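Local coordinates for MDM10 isoform 1 (Saccharomyces cerevisiae, PDB 7BTX), which helps tether the endoplasmic reticulum to mitochondria as a component of the ERMES complex and takes part in late assembly steps of the TOM translocase, at residues 443-449 against 479-485; 138-143 against 155-161; 203-209 against 237-243; 45-49 against 489-493. All coordinates share one frame; numbering follows the deposited sequence.

Interaction 1: 443-449 against 479-485; sequences GTELVFT and PVFPAKF
Three groups approach the carbonyl oxygen of Phe481: Val447 N donates to Phe481 O at 3.1 Å from above the carbonyl plane, Leu446 CA adds a CH...O contact, and Ala483 N, across an inverse gamma turn centred on Pro482, gives a weak bond. In return Phe481 N reaches Val447 O at 3.1 Å. Beyond Pro482 the pairing frays to a weak Glu445 N to Ala483 O bond.

Apolar groups fill in between. Val480 divides its methyls, CG1 lying 3.8 Å from Leu446 CB and CG2 3.6 Å from CE1 of the Phe448 ring, while Leu446 CD2 rests on Pro482 CB. Trimming Leu446 to an alanine removes CD2 and would probably open a gap beside Pro482 CB, leaving Val480 CG1 with CB alone to lean on. Thr444 CB meets the edge of the Phe485 ring, in its plane, at CD1 (3.7 Å). Glu445 OE1 lies against the aliphatic part of Lys484, 3.3 Å from CG, while NZ is 5.3 Å from OE1.

Strand 439-447 bonds through Thr444 and Leu446 to strand 426-434 along one side, so the loop 479-485 lines its other edge, where the Phe481 ring also meets an aromatic side chain of another protein edge-to-face.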
# COMPACT_ATOMS: atom_id res chain seq x y z
N GLY D 443 -22.83 -1.83 12.75
CA GLY D 443 -22.53 -1.89 14.17
C GLY D 443 -21.57 -0.84 14.66
O GLY D 443 -20.61 -0.50 13.97
N THR D 444 -21.79 -0.33 15.86
CA THR D 444 -20.95 0.70 16.45
C THR D 444 -20.58 0.33 17.87
O THR D 444 -21.13 -0.59 18.47
CB THR D 444 -21.64 2.07 16.44
OG1 THR D 444 -20.73 3.06 16.94
CG2 THR D 444 -22.87 2.05 17.32
N GLU D 445 -19.61 1.07 18.41
CA GLU D 445 -19.18 0.94 19.79
C GLU D 445 -19.06 2.33 20.38
O GLU D 445 -18.64 3.26 19.70
CB GLU D 445 -17.85 0.19 19.89
CG GLU D 445 -17.43 -0.14 21.30
CD GLU D 445 -16.09 -0.84 21.36
OE1 GLU D 445 -15.40 -0.89 20.33
OE2 GLU D 445 -15.73 -1.35 22.44
N LEU D 446 -19.46 2.49 21.64
CA LEU D 446 -19.33 3.76 22.32
C LEU D 446 -18.43 3.59 23.53
O LEU D 446 -18.24 2.49 24.03
CB LEU D 446 -20.71 4.29 22.75
CG LEU D 446 -21.80 4.23 21.68
CD1 LEU D 446 -23.11 4.73 22.23
CD2 LEU D 446 -21.41 5.02 20.47
N VAL D 447 -17.84 4.69 23.98
CA VAL D 447 -17.03 4.72 25.19
C VAL D 447 -17.51 5.88 26.05
O VAL D 447 -17.51 7.02 25.59
CB VAL D 447 -15.52 4.86 24.88
CG1 VAL D 447 -14.75 5.09 26.16
CG2 VAL D 447 -15.00 3.61 24.19
N PHE D 448 -17.92 5.58 27.28
CA PHE D 448 -18.75 6.49 28.05
C PHE D 448 -17.98 7.39 29.00
O PHE D 448 -18.60 8.09 29.80
CB PHE D 448 -19.79 5.70 28.83
CG PHE D 448 -21.08 5.53 28.10
CD1 PHE D 448 -22.09 6.47 28.21
CD2 PHE D 448 -21.28 4.43 27.28
CE1 PHE D 448 -23.28 6.31 27.53
CE2 PHE D 448 -22.47 4.27 26.60
CZ PHE D 448 -23.47 5.21 26.72
N THR D 449 -16.65 7.40 28.93
CA THR D 449 -15.88 8.37 29.71
C THR D 449 -14.57 8.72 29.01
O THR D 449 -14.40 9.83 28.52
CB THR D 449 -15.58 7.85 31.14
OG1 THR D 449 -16.77 7.93 31.94
CG2 THR D 449 -14.49 8.69 31.80
N PRO D 479 -20.04 12.99 27.04
CA PRO D 479 -19.25 11.86 27.55
C PRO D 479 -19.13 10.66 26.62
O PRO D 479 -18.32 9.77 26.92
CB PRO D 479 -20.03 11.47 28.82
CG PRO D 479 -21.44 11.76 28.46
CD PRO D 479 -21.40 12.99 27.59
N VAL D 480 -19.88 10.61 25.53
CA VAL D 480 -19.91 9.46 24.64
C VAL D 480 -19.01 9.73 23.45
O VAL D 480 -19.09 10.80 22.83
CB VAL D 480 -21.35 9.17 24.19
CG1 VAL D 480 -21.41 7.94 23.31
CG2 VAL D 480 -22.26 9.03 25.38
N PHE D 481 -18.15 8.76 23.11
CA PHE D 481 -17.32 8.86 21.91
C PHE D 481 -17.50 7.60 21.08
O PHE D 481 -17.15 6.50 21.54
CB PHE D 481 -15.85 9.08 22.26
CG PHE D 481 -15.11 9.86 21.21
CD1 PHE D 481 -14.94 11.23 21.34
CD2 PHE D 481 -14.62 9.23 20.08
CE1 PHE D 481 -14.29 11.95 20.37
CE2 PHE D 481 -13.96 9.95 19.10
CZ PHE D 481 -13.79 11.31 19.25
N PRO D 482 -18.00 7.71 19.85
CA PRO D 482 -18.24 6.51 19.03
C PRO D 482 -17.00 5.95 18.36
O PRO D 482 -16.72 6.27 17.20
CB PRO D 482 -19.25 7.00 17.99
CG PRO D 482 -19.03 8.46 17.90
CD PRO D 482 -18.62 8.90 19.26
N ALA D 483 -16.24 5.12 19.07
CA ALA D 483 -15.12 4.42 18.47
C ALA D 483 -15.61 3.28 17.58
O ALA D 483 -16.58 2.60 17.90
CB ALA D 483 -14.19 3.87 19.55
N LYS D 484 -14.90 3.08 16.46
CA LYS D 484 -15.08 2.01 15.46
C LYS D 484 -16.52 1.72 15.02
O LYS D 484 -17.07 0.65 15.30
CB LYS D 484 -14.38 0.70 15.89
CG LYS D 484 -14.61 0.07 17.26
CD LYS D 484 -13.77 -1.19 17.41
CE LYS D 484 -13.97 -2.15 16.25
NZ LYS D 484 -12.94 -3.22 16.22
N PHE D 485 -17.14 2.66 14.32
CA PHE D 485 -18.31 2.35 13.52
C PHE D 485 -17.91 1.44 12.35
O PHE D 485 -16.76 1.41 11.92
CB PHE D 485 -18.94 3.65 13.00
CG PHE D 485 -20.24 3.45 12.25
CD1 PHE D 485 -21.40 3.10 12.93
CD2 PHE D 485 -20.29 3.59 10.88
CE1 PHE D 485 -22.58 2.91 12.25
CE2 PHE D 485 -21.47 3.40 10.19
CZ PHE D 485 -22.62 3.06 10.88

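Interaction 2: 138-143 against 155-161; sequences KKSLYY and AMIIKRL
Lys159 NZ bonds two hydroxyls of the partner strand, Ser140 OG at 2.7 Å and Tyr142 OH at 3.3 Å, within the antiparallel beta hairpin of strands 140-147 and 152-162. Its chain bends twice, at chi2 (-71°) and chi3 (-71°), which brings the ammonium back across to Ser140. A methionine in place of Lys159 would probably leave both hydroxyls without their shared donor and Tyr142 OH freer to shift. On the same face Ile157 CG2 sits 3.6 Å from CE2 of Tyr142, an oblique approach to the ring.

Backbone bonds hold these side chains in register: Leu141 and Ile158 form a hydrogen-bonded pair, N to O at 2.9 Å in both directions, and Tyr143 with Met156 forms another. Of the non-hydrogen-bonded pairs, Tyr142/Ile157 lies between these two and Ser140/Lys159 on the other side of Leu141/Ile158.

The other face carries Leu141, Tyr143, Met156 and Ile158. Leu141 CD2 touches both Met156 CE (3.7 Å) and Ile158 CD1 (3.8 Å). Behind this cluster lies helix 5-16, whose Phe12 packs on Leu141 and Ile158, consistent with the N-terminal helix lying inside the barrel. Strands 68-76 and 165-174 flank the hairpin.

Farther along that face, Tyr143 OH bonds to Glu154 OE2, and Met156 CB stands at the edge of the Tyr143 ring, 4.0 Å from CD2.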
# COMPACT_ATOMS: atom_id res chain seq x y z
N LYS D 138 -20.26 -44.98 8.67
CA LYS D 138 -19.18 -44.08 9.05
C LYS D 138 -19.10 -42.93 8.06
O LYS D 138 -18.88 -43.14 6.87
CB LYS D 138 -17.85 -44.83 9.11
CG LYS D 138 -17.87 -46.03 10.02
CD LYS D 138 -16.71 -46.97 9.74
CE LYS D 138 -15.38 -46.27 9.90
NZ LYS D 138 -14.26 -47.24 9.91
N LYS D 139 -19.28 -41.71 8.56
CA LYS D 139 -19.22 -40.51 7.75
C LYS D 139 -17.83 -39.91 7.79
O LYS D 139 -16.99 -40.28 8.62
CB LYS D 139 -20.25 -39.49 8.22
CG LYS D 139 -21.68 -40.00 8.18
CD LYS D 139 -22.06 -40.41 6.77
CE LYS D 139 -23.55 -40.68 6.64
NZ LYS D 139 -23.88 -41.20 5.29
N SER D 140 -17.57 -38.98 6.88
CA SER D 140 -16.31 -38.27 6.85
C SER D 140 -16.53 -36.89 6.25
O SER D 140 -17.50 -36.66 5.53
CB SER D 140 -15.24 -39.02 6.06
OG SER D 140 -14.92 -40.25 6.67
N LEU D 141 -15.63 -35.98 6.57
CA LEU D 141 -15.63 -34.64 5.99
C LEU D 141 -14.20 -34.28 5.63
O LEU D 141 -13.29 -34.47 6.44
CB LEU D 141 -16.22 -33.60 6.95
CG LEU D 141 -16.36 -32.16 6.46
CD1 LEU D 141 -17.63 -31.59 6.96
CD2 LEU D 141 -15.24 -31.29 6.98
N TYR D 142 -14.02 -33.77 4.42
CA TYR D 142 -12.74 -33.24 3.98
C TYR D 142 -12.93 -31.79 3.58
O TYR D 142 -13.82 -31.46 2.80
CB TYR D 142 -12.18 -34.05 2.82
CG TYR D 142 -11.94 -35.49 3.17
CD1 TYR D 142 -12.91 -36.45 2.94
CD2 TYR D 142 -10.74 -35.89 3.73
CE1 TYR D 142 -12.69 -37.76 3.27
CE2 TYR D 142 -10.51 -37.20 4.05
CZ TYR D 142 -11.49 -38.13 3.82
OH TYR D 142 -11.26 -39.44 4.15
N TYR D 143 -12.10 -30.93 4.14
CA TYR D 143 -12.24 -29.50 3.91
C TYR D 143 -10.85 -28.91 3.78
O TYR D 143 -9.96 -29.26 4.56
CB TYR D 143 -13.01 -28.83 5.04
CG TYR D 143 -12.95 -27.32 5.03
CD1 TYR D 143 -13.75 -26.58 4.17
CD2 TYR D 143 -12.12 -26.63 5.90
CE1 TYR D 143 -13.70 -25.21 4.16
CE2 TYR D 143 -12.06 -25.27 5.89
CZ TYR D 143 -12.86 -24.57 5.02
OH TYR D 143 -12.80 -23.20 5.03
N ALA D 155 -6.94 -26.56 6.65
CA ALA D 155 -7.52 -27.85 6.31
C ALA D 155 -8.23 -28.43 7.52
O ALA D 155 -7.98 -28.04 8.66
CB ALA D 155 -6.44 -28.81 5.80
N MET D 156 -9.13 -29.37 7.26
CA MET D 156 -9.87 -30.05 8.31
C MET D 156 -10.39 -31.39 7.81
O MET D 156 -11.11 -31.44 6.81
CB MET D 156 -11.02 -29.20 8.81
CG MET D 156 -11.79 -29.83 9.95
SD MET D 156 -13.02 -28.75 10.67
CE MET D 156 -14.14 -28.57 9.31
N ILE D 157 -10.05 -32.47 8.50
CA ILE D 157 -10.58 -33.79 8.21
C ILE D 157 -11.32 -34.26 9.45
O ILE D 157 -10.79 -34.20 10.55
CB ILE D 157 -9.45 -34.78 7.85
CG1 ILE D 157 -8.60 -34.24 6.71
CG2 ILE D 157 -10.02 -36.13 7.48
CD1 ILE D 157 -7.28 -34.92 6.59
N ILE D 158 -12.56 -34.70 9.26
CA ILE D 158 -13.36 -35.28 10.34
C ILE D 158 -13.65 -36.71 9.94
O ILE D 158 -14.02 -36.98 8.79
CB ILE D 158 -14.66 -34.51 10.57
CG1 ILE D 158 -14.40 -33.02 10.71
CG2 ILE D 158 -15.35 -35.00 11.81
CD1 ILE D 158 -15.65 -32.21 10.67
N LYS D 159 -13.46 -37.64 10.86
CA LYS D 159 -13.77 -39.05 10.66
C LYS D 159 -14.60 -39.52 11.83
O LYS D 159 -14.12 -39.50 12.97
CB LYS D 159 -12.50 -39.89 10.56
CG LYS D 159 -11.48 -39.44 9.53
CD LYS D 159 -11.96 -39.70 8.13
CE LYS D 159 -11.97 -41.17 7.82
NZ LYS D 159 -12.51 -41.42 6.47
N ARG D 160 -15.84 -39.94 11.58
CA ARG D 160 -16.62 -40.55 12.66
C ARG D 160 -16.40 -42.05 12.63
O ARG D 160 -16.99 -42.80 11.85
CB ARG D 160 -18.10 -40.19 12.55
CG ARG D 160 -18.84 -40.64 13.79
CD ARG D 160 -20.20 -40.03 13.91
NE ARG D 160 -20.88 -40.50 15.11
CZ ARG D 160 -22.13 -40.21 15.42
NH1 ARG D 160 -22.67 -40.68 16.53
NH2 ARG D 160 -22.85 -39.45 14.62
N LEU D 161 -15.52 -42.50 13.52
CA LEU D 161 -14.97 -43.85 13.49
C LEU D 161 -15.90 -44.91 14.07
O LEU D 161 -15.68 -46.10 13.86
CB LEU D 161 -13.65 -43.87 14.25
CG LEU D 161 -12.62 -42.86 13.76
CD1 LEU D 161 -11.42 -42.86 14.67
CD2 LEU D 161 -12.21 -43.21 12.35

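Interaction 3: 203-209 against 237-243; sequences DLLCGYR and FWLGLVS
Gly207 and Trp238 form the tight part of this contact. With no side chain at Gly207, the six-membered ring of the indole comes within 3.5 Å of its CA, measured to Trp238 CE3, and a CB there would probably collide with the ring. Leu205 fills in alongside, its CD1 3.9 Å from Trp238 CB; CG of Leu205 is anti to the backbone N (chi1 -180°), and from there the branch turns back to the indole and the Gly240 backbone. At another edge of the indole, Arg209 NE lies near Trp238 CZ2, the guanidinium and ring planes 63° apart, while Arg209 NH2 is committed to a salt bridge with Glu196. The backbones pair antiparallel only briefly: Leu239 N donates to Cys206 O at 3.1 Å, nearly straight out from the carbonyl, with only a weak bond in return, and Phe237 N donates to Tyr208 O at 3.0 Å.

Both ends are more open to solvent, with Phe237, Leu241, Val242 and Ser243 exposed. The rings of Tyr208 and Phe237 run side by side, touching edge to edge at their CD2 atoms. At the other end Leu204 CB lies 3.8 Å from Leu241 CB, and Val242 CG2 lies 3.7 Å from Asp203 CB, the two side chains meeting at a slant. Asp203 OD2 is 3.1 Å from Ser243 OG.

The contact therefore joins the irregular run before strand 209-211 to the end of strand 230-240; strand 194-199 adjoins through Ile198 against Trp238, and the backbone of another protein packs on Leu205 and Trp238.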
# COMPACT_ATOMS: atom_id res chain seq x y z
N ASP D 203 2.86 -25.68 21.15
CA ASP D 203 4.12 -25.91 21.85
C ASP D 203 4.52 -27.36 21.65
O ASP D 203 5.44 -27.66 20.88
CB ASP D 203 3.96 -25.60 23.34
CG ASP D 203 4.18 -24.14 23.66
OD1 ASP D 203 4.50 -23.36 22.74
OD2 ASP D 203 4.04 -23.77 24.85
N LEU D 204 3.82 -28.25 22.34
CA LEU D 204 3.56 -29.62 21.91
C LEU D 204 2.21 -30.07 22.46
O LEU D 204 2.04 -31.24 22.79
CB LEU D 204 4.66 -30.59 22.34
CG LEU D 204 5.70 -30.95 21.27
CD1 LEU D 204 6.54 -32.13 21.72
CD2 LEU D 204 5.05 -31.24 19.93
N LEU D 205 1.27 -29.13 22.55
CA LEU D 205 0.19 -29.10 23.53
C LEU D 205 -0.71 -30.32 23.49
O LEU D 205 -1.46 -30.52 22.53
CB LEU D 205 -0.63 -27.83 23.30
CG LEU D 205 -1.83 -27.55 24.20
CD1 LEU D 205 -1.37 -27.08 25.56
CD2 LEU D 205 -2.72 -26.52 23.56
N CYS D 206 -0.64 -31.13 24.54
CA CYS D 206 -1.58 -32.20 24.78
C CYS D 206 -2.66 -31.71 25.73
O CYS D 206 -2.44 -30.78 26.50
CB CYS D 206 -0.88 -33.44 25.35
SG CYS D 206 -1.96 -34.87 25.56
N GLY D 207 -3.82 -32.34 25.67
CA GLY D 207 -4.91 -31.83 26.47
C GLY D 207 -6.00 -32.86 26.67
O GLY D 207 -5.92 -33.98 26.17
N TYR D 208 -7.02 -32.45 27.41
CA TYR D 208 -8.11 -33.33 27.78
C TYR D 208 -9.30 -32.48 28.18
O TYR D 208 -9.12 -31.44 28.81
CB TYR D 208 -7.71 -34.27 28.93
CG TYR D 208 -8.80 -35.19 29.39
CD1 TYR D 208 -9.26 -36.21 28.58
CD2 TYR D 208 -9.37 -35.04 30.65
CE1 TYR D 208 -10.27 -37.05 29.00
CE2 TYR D 208 -10.38 -35.89 31.07
CZ TYR D 208 -10.82 -36.89 30.24
OH TYR D 208 -11.81 -37.73 30.65
N ARG D 209 -10.49 -32.90 27.78
CA ARG D 209 -11.72 -32.24 28.20
C ARG D 209 -12.69 -33.31 28.63
O ARG D 209 -12.60 -34.46 28.20
CB ARG D 209 -12.37 -31.42 27.09
CG ARG D 209 -11.61 -30.22 26.59
CD ARG D 209 -12.47 -29.49 25.57
NE ARG D 209 -11.69 -28.73 24.61
CZ ARG D 209 -12.01 -28.62 23.32
NH1 ARG D 209 -11.25 -27.91 22.50
NH2 ARG D 209 -13.09 -29.23 22.86
N PHE D 237 -7.74 -29.85 30.92
CA PHE D 237 -6.39 -30.03 31.46
C PHE D 237 -5.38 -29.96 30.32
O PHE D 237 -5.15 -30.95 29.64
CB PHE D 237 -6.27 -31.37 32.20
CG PHE D 237 -7.25 -31.55 33.32
CD1 PHE D 237 -7.01 -30.99 34.56
CD2 PHE D 237 -8.41 -32.27 33.12
CE1 PHE D 237 -7.92 -31.15 35.58
CE2 PHE D 237 -9.32 -32.44 34.14
CZ PHE D 237 -9.07 -31.87 35.38
N TRP D 238 -4.76 -28.80 30.15
CA TRP D 238 -3.77 -28.62 29.09
C TRP D 238 -2.37 -28.70 29.67
O TRP D 238 -2.14 -28.37 30.84
CB TRP D 238 -3.99 -27.29 28.38
CG TRP D 238 -5.37 -27.14 27.91
CD1 TRP D 238 -6.38 -26.49 28.54
CD2 TRP D 238 -5.92 -27.66 26.70
NE1 TRP D 238 -7.52 -26.57 27.80
CE2 TRP D 238 -7.27 -27.29 26.66
CE3 TRP D 238 -5.39 -28.41 25.65
CZ2 TRP D 238 -8.10 -27.64 25.61
CZ3 TRP D 238 -6.22 -28.77 24.62
CH2 TRP D 238 -7.56 -28.37 24.60
N LEU D 239 -1.40 -29.12 28.85
CA LEU D 239 -0.00 -29.11 29.26
C LEU D 239 0.90 -29.05 28.04
O LEU D 239 1.09 -30.05 27.35
CB LEU D 239 0.31 -30.35 30.11
CG LEU D 239 1.54 -30.35 31.02
CD1 LEU D 239 1.25 -31.20 32.24
CD2 LEU D 239 2.80 -30.87 30.34
N GLY D 240 1.48 -27.89 27.76
CA GLY D 240 2.38 -27.75 26.63
C GLY D 240 3.74 -28.34 26.90
O GLY D 240 4.50 -27.80 27.71
N LEU D 241 4.08 -29.42 26.20
CA LEU D 241 5.19 -30.28 26.59
C LEU D 241 6.59 -29.74 26.31
O LEU D 241 7.57 -30.45 26.57
CB LEU D 241 5.04 -31.64 25.92
CG LEU D 241 3.92 -32.52 26.47
CD1 LEU D 241 3.53 -33.57 25.45
CD2 LEU D 241 4.36 -33.17 27.76
N VAL D 242 6.74 -28.53 25.76
CA VAL D 242 8.05 -27.92 25.59
C VAL D 242 8.24 -26.72 26.51
O VAL D 242 9.37 -26.32 26.79
CB VAL D 242 8.31 -27.53 24.11
CG1 VAL D 242 8.01 -28.70 23.19
CG2 VAL D 242 7.55 -26.29 23.69
N SER D 243 7.14 -26.14 26.99
CA SER D 243 7.24 -25.09 27.99
C SER D 243 6.92 -25.58 29.39
O SER D 243 7.26 -24.90 30.36
CB SER D 243 6.29 -23.93 27.64
OG SER D 243 4.94 -24.33 27.75

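Interaction 4: 45-49 against 489-493; sequences LQISN and FQYST
Backbone bonds come first, and they run in the parallel pattern. Tyr491 N donates to Gln46 O at 2.8 Å, and Tyr491 O receives Ser48 N at 2.9 Å, so one residue of the C-terminal strand bonds the two neighbours of Ile47. Farther on, Thr493 N to Ser48 O is weak at 3.5 Å. CH...O contacts support the same carbonyls: Gln490 CA approaches Gln46 O, and Ile47 CA approaches Tyr491 O. Strand 44-48 also bonds to strand 55-62, and Gln490 and Ser492 bond through their backbones to Leu439 and Gly437, so this parallel seam joins the first and last strands and closes the barrel, as in mitochondrial porin-type barrels.

Apolar contact is modest. Ile47 reaches out along CG1, anti to the backbone N (chi1 169°), to set CD1 at the edge of the Tyr491 ring, 3.9 Å from CD2. Leu45 CD1 brushes Phe489 CD1 more distantly, from an oblique direction.

Like polar side chains pair across the seam: Gln46 with Gln490, Ser48 with Ser492. The two glutamines extend side by side with amide planes 28° apart and their OE1 atoms 4.0 Å from each other. Ser492 OG lies near Ser48 CB and bonds weakly back to its neighbour's carbonyl, Tyr491 O; Ser48 OG makes a weak bond to Asn57 O. At the end, Asn49 OD1 lies 3.7 Å from Thr493 CG2.

Cohesion thus rests on the main chain more than on side-chain interlock.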
# COMPACT_ATOMS: atom_id res chain seq x y z
N LEU D 45 -17.24 -5.19 2.02
CA LEU D 45 -18.10 -5.91 1.10
C LEU D 45 -17.57 -7.32 0.90
O LEU D 45 -16.37 -7.57 1.05
CB LEU D 45 -18.20 -5.21 -0.26
CG LEU D 45 -19.07 -3.96 -0.40
CD1 LEU D 45 -18.39 -2.70 0.11
CD2 LEU D 45 -19.50 -3.78 -1.83
N GLN D 46 -18.47 -8.25 0.58
CA GLN D 46 -18.08 -9.64 0.41
C GLN D 46 -19.09 -10.34 -0.48
O GLN D 46 -20.29 -10.16 -0.32
CB GLN D 46 -17.98 -10.36 1.76
CG GLN D 46 -17.76 -11.85 1.65
CD GLN D 46 -17.28 -12.48 2.92
OE1 GLN D 46 -17.08 -11.80 3.92
NE2 GLN D 46 -17.08 -13.78 2.89
N ILE D 47 -18.60 -11.11 -1.44
CA ILE D 47 -19.44 -11.94 -2.28
C ILE D 47 -18.85 -13.34 -2.31
O ILE D 47 -17.63 -13.51 -2.45
CB ILE D 47 -19.59 -11.34 -3.70
CG1 ILE D 47 -20.25 -12.33 -4.67
CG2 ILE D 47 -18.28 -10.78 -4.20
CD1 ILE D 47 -20.85 -11.68 -5.87
N SER D 48 -19.70 -14.35 -2.11
CA SER D 48 -19.28 -15.74 -2.08
C SER D 48 -20.08 -16.53 -3.11
O SER D 48 -21.18 -16.13 -3.50
CB SER D 48 -19.47 -16.34 -0.69
OG SER D 48 -19.11 -17.71 -0.69
N ASN D 49 -19.53 -17.65 -3.53
CA ASN D 49 -19.94 -18.28 -4.78
C ASN D 49 -19.81 -19.79 -4.65
O ASN D 49 -19.64 -20.33 -3.56
CB ASN D 49 -19.07 -17.76 -5.93
CG ASN D 49 -19.85 -17.54 -7.18
OD1 ASN D 49 -21.00 -17.12 -7.15
ND2 ASN D 49 -19.23 -17.83 -8.31
N PHE D 489 -21.56 -5.31 4.20
CA PHE D 489 -22.44 -5.88 3.20
C PHE D 489 -21.89 -7.24 2.75
O PHE D 489 -20.69 -7.48 2.76
CB PHE D 489 -22.57 -4.96 1.99
CG PHE D 489 -22.96 -3.55 2.34
CD1 PHE D 489 -21.99 -2.58 2.55
CD2 PHE D 489 -24.29 -3.19 2.44
CE1 PHE D 489 -22.35 -1.28 2.87
CE2 PHE D 489 -24.65 -1.89 2.75
CZ PHE D 489 -23.68 -0.94 2.97
N GLN D 490 -22.80 -8.12 2.35
CA GLN D 490 -22.41 -9.50 2.09
C GLN D 490 -23.46 -10.15 1.20
O GLN D 490 -24.65 -10.01 1.44
CB GLN D 490 -22.26 -10.27 3.39
CG GLN D 490 -22.16 -11.76 3.25
CD GLN D 490 -21.59 -12.40 4.48
OE1 GLN D 490 -20.90 -11.75 5.26
NE2 GLN D 490 -21.89 -13.68 4.68
N TYR D 491 -23.00 -10.86 0.17
CA TYR D 491 -23.86 -11.63 -0.71
C TYR D 491 -23.28 -13.03 -0.84
O TYR D 491 -22.07 -13.22 -0.81
CB TYR D 491 -23.98 -10.96 -2.08
CG TYR D 491 -24.84 -11.71 -3.06
CD1 TYR D 491 -26.20 -11.80 -2.89
CD2 TYR D 491 -24.28 -12.32 -4.18
CE1 TYR D 491 -26.99 -12.48 -3.78
CE2 TYR D 491 -25.06 -13.00 -5.07
CZ TYR D 491 -26.42 -13.08 -4.87
OH TYR D 491 -27.20 -13.76 -5.77
N SER D 492 -24.16 -14.03 -0.96
CA SER D 492 -23.71 -15.41 -1.06
C SER D 492 -24.76 -16.23 -1.77
O SER D 492 -25.96 -15.95 -1.68
CB SER D 492 -23.42 -16.02 0.31
OG SER D 492 -22.24 -15.46 0.88
N THR D 493 -24.31 -17.26 -2.47
CA THR D 493 -25.20 -18.14 -3.20
C THR D 493 -24.65 -19.56 -3.21
O THR D 493 -23.54 -19.81 -2.76
CB THR D 493 -25.41 -17.65 -4.64
OG1 THR D 493 -26.57 -18.27 -5.20
CG2 THR D 493 -24.20 -17.97 -5.50
OXT THR D 493 -25.31 -20.51 -3.64

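How the interactions relate
All four contacts pair neighbouring extended stretches in the barrel wall. Interaction 4 joins the first and last strands, so the other three fall inside the loop it closes. Interaction 1 continues into it along the sequence: 479-485 leads straight to 489-493, and both line strand 439-447, although their centres are 28 Å apart. Interaction 2 belongs to the same mixed sheet as interaction 4, nearest atoms about 10 Å apart, and lies across the chain's centre from interaction 1, 43 Å between centres. Interaction 3 lies farther along the wall, beyond strands 165-174, 179-189 and 194-199, about 12 Å from interaction 2 at the nearest atoms. Interactions 1, 3 and 4 adjoin another protein; interaction 2 does not.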